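Local atomic coordinates of hypothetical conserved protein, GK1056 (Geobacillus kaustophilus, PDB entry 2QYH), a protein that is of unknown function but, as a member of the haloacid dehalogenase-like hydrolase family, probably acts as a magnesium-dependent phosphatase. Residues F7-G12 against G182-G187. Numbering follows the deposited sequence.
Sequences FFDIDG and GSKAEG
Asp-9 and Lys-184 meet in what is probably the active site of a HAD-type hydrolase: Asp-9 is the first aspartate of a sequence that fits the HAD pattern DxDx(T/V), at the end of strand 5-8, the position that holds the nucleophile in characterised relatives, and Lys-184 is consistent with the conserved lysine of the third HAD motif. The two segments touch through a single salt bridge, Asp-9 OD1 to Lys-184 NZ at 3.1 Å, across backbones whose closest CA atoms, those of the same two residues, lie 10.0 Å apart. The lysine side chain spans that gap: chi1 of 66° turns CG in between the two backbone branches, N and C, and every later torsion is close to 180°, giving a straight rod that brings the ammonium to the carboxylate nearly at right angles to the Asp-9 side chain. NZ also pairs with Asp-211 OD1, so one ammonium links two carboxylates whose OD2 atoms lie close together. At the foot of the rod, Ser-183 N-caps the helix, its OG accepting from Glu-186 N at 3.2 Å. A glycerol, probably from the crystallisation liquor, lies near the Asp-9 side chain, consistent with a pocket there. Strand 5-8 runs between strands 38-42 and 202-206, and Phe-7 packs on Ile-188 and Met-191 of helix 184-195.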
loop_
_atom_site.group_PDB
_atom_site.type_symbol
_atom_site.label_atom_id
_atom_site.label_comp_id
_atom_site.label_asym_id
_atom_site.label_seq_id
_atom_site.Cartn_x
_atom_site.Cartn_y
_atom_site.Cartn_z
ATOM N N PHE D 7 0.928 -0.459 -20.503
ATOM C CA PHE D 7 1.455 -1.167 -19.345
ATOM C C PHE D 7 2.557 -0.336 -18.686
ATOM O O PHE D 7 3.335 0.317 -19.374
ATOM C CB PHE D 7 2.011 -2.520 -19.783
ATOM C CG PHE D 7 0.957 -3.523 -20.111
ATOM C CD1 PHE D 7 0.423 -4.336 -19.118
ATOM C CD2 PHE D 7 0.479 -3.651 -21.413
ATOM C CE1 PHE D 7 -0.576 -5.267 -19.421
ATOM C CE2 PHE D 7 -0.517 -4.576 -21.723
ATOM C CZ PHE D 7 -1.046 -5.384 -20.726
ATOM N N PHE D 8 2.619 -0.365 -17.357
ATOM C CA PHE D 8 3.613 0.402 -16.612
ATOM C C PHE D 8 4.323 -0.445 -15.576
ATOM O O PHE D 8 3.686 -1.208 -14.859
ATOM C CB PHE D 8 2.951 1.553 -15.854
ATOM C CG PHE D 8 2.282 2.564 -16.730
ATOM C CD1 PHE D 8 3.011 3.610 -17.293
ATOM C CD2 PHE D 8 0.911 2.495 -16.971
ATOM C CE1 PHE D 8 2.378 4.577 -18.083
ATOM C CE2 PHE D 8 0.275 3.450 -17.756
ATOM C CZ PHE D 8 1.007 4.496 -18.313
ATOM N N ASP D 9 5.641 -0.319 -15.498
ATOM C CA ASP D 9 6.387 -1.028 -14.476
ATOM C C ASP D 9 6.253 -0.040 -13.317
ATOM O O ASP D 9 5.893 1.116 -13.546
ATOM C CB ASP D 9 7.848 -1.200 -14.885
ATOM C CG ASP D 9 8.662 -1.928 -13.833
ATOM O OD1 ASP D 9 8.189 -2.979 -13.339
ATOM O OD2 ASP D 9 9.774 -1.451 -13.506
ATOM N N ILE D 10 6.529 -0.461 -12.088
ATOM C CA ILE D 10 6.363 0.436 -10.948
ATOM C C ILE D 10 7.536 1.382 -10.630
ATOM O O ILE D 10 7.472 2.581 -10.941
ATOM C CB ILE D 10 5.976 -0.376 -9.687
ATOM C CG1 ILE D 10 4.700 -1.169 -9.970
ATOM C CG2 ILE D 10 5.722 0.543 -8.510
ATOM C CD1 ILE D 10 4.393 -2.229 -8.937
ATOM N N ASP D 11 8.599 0.862 -10.020
ATOM C CA ASP D 11 9.744 1.697 -9.659
ATOM C C ASP D 11 10.519 2.258 -10.838
ATOM O O ASP D 11 10.932 1.524 -11.734
ATOM C CB ASP D 11 10.716 0.935 -8.766
ATOM C CG ASP D 11 10.140 0.628 -7.410
ATOM O OD1 ASP D 11 9.249 1.372 -6.949
ATOM O OD2 ASP D 11 10.602 -0.355 -6.796
ATOM N N GLY D 12 10.733 3.570 -10.816
ATOM C CA GLY D 12 11.457 4.221 -11.889
ATOM C C GLY D 12 10.539 4.641 -13.018
ATOM O O GLY D 12 10.920 5.453 -13.855
ATOM N N GLY D 182 7.744 -18.627 -17.745
ATOM C CA GLY D 182 6.986 -17.483 -17.285
ATOM C C GLY D 182 7.762 -16.177 -17.253
ATOM O O GLY D 182 8.938 -16.142 -16.874
ATOM N N SER D 183 7.098 -15.099 -17.659
ATOM C CA SER D 183 7.692 -13.763 -17.654
ATOM C C SER D 183 6.549 -12.760 -17.789
ATOM O O SER D 183 5.470 -13.109 -18.273
ATOM C CB SER D 183 8.678 -13.591 -18.810
ATOM O OG SER D 183 8.008 -13.294 -20.018
ATOM N N LYS D 184 6.768 -11.518 -17.368
ATOM C CA LYS D 184 5.687 -10.556 -17.454
ATOM C C LYS D 184 5.337 -10.176 -18.879
ATOM O O LYS D 184 4.191 -9.807 -19.150
ATOM C CB LYS D 184 5.971 -9.310 -16.604
ATOM C CG LYS D 184 7.122 -8.426 -17.031
ATOM C CD LYS D 184 7.222 -7.242 -16.080
ATOM C CE LYS D 184 8.334 -6.286 -16.479
ATOM N NZ LYS D 184 8.422 -5.097 -15.581
ATOM N N ALA D 185 6.290 -10.279 -19.799
ATOM C CA ALA D 185 5.982 -9.947 -21.185
ATOM C C ALA D 185 5.019 -11.013 -21.675
ATOM O O ALA D 185 4.110 -10.738 -22.458
ATOM C CB ALA D 185 7.239 -9.944 -22.035
ATOM N N GLU D 186 5.224 -12.233 -21.186
ATOM C CA GLU D 186 4.384 -13.371 -21.540
ATOM C C GLU D 186 2.984 -13.138 -20.985
ATOM O O GLU D 186 1.984 -13.446 -21.637
ATOM C CB GLU D 186 4.980 -14.653 -20.953
ATOM C CG GLU D 186 4.289 -15.938 -21.375
ATOM C CD GLU D 186 4.234 -16.120 -22.885
ATOM O OE1 GLU D 186 5.108 -15.565 -23.597
ATOM O OE2 GLU D 186 3.322 -16.836 -23.353
ATOM N N GLY D 187 2.925 -12.594 -19.773
ATOM C CA GLY D 187 1.646 -12.309 -19.152
ATOM C C GLY D 187 0.931 -11.241 -19.956
ATOM O O GLY D 187 -0.290 -11.268 -20.094
#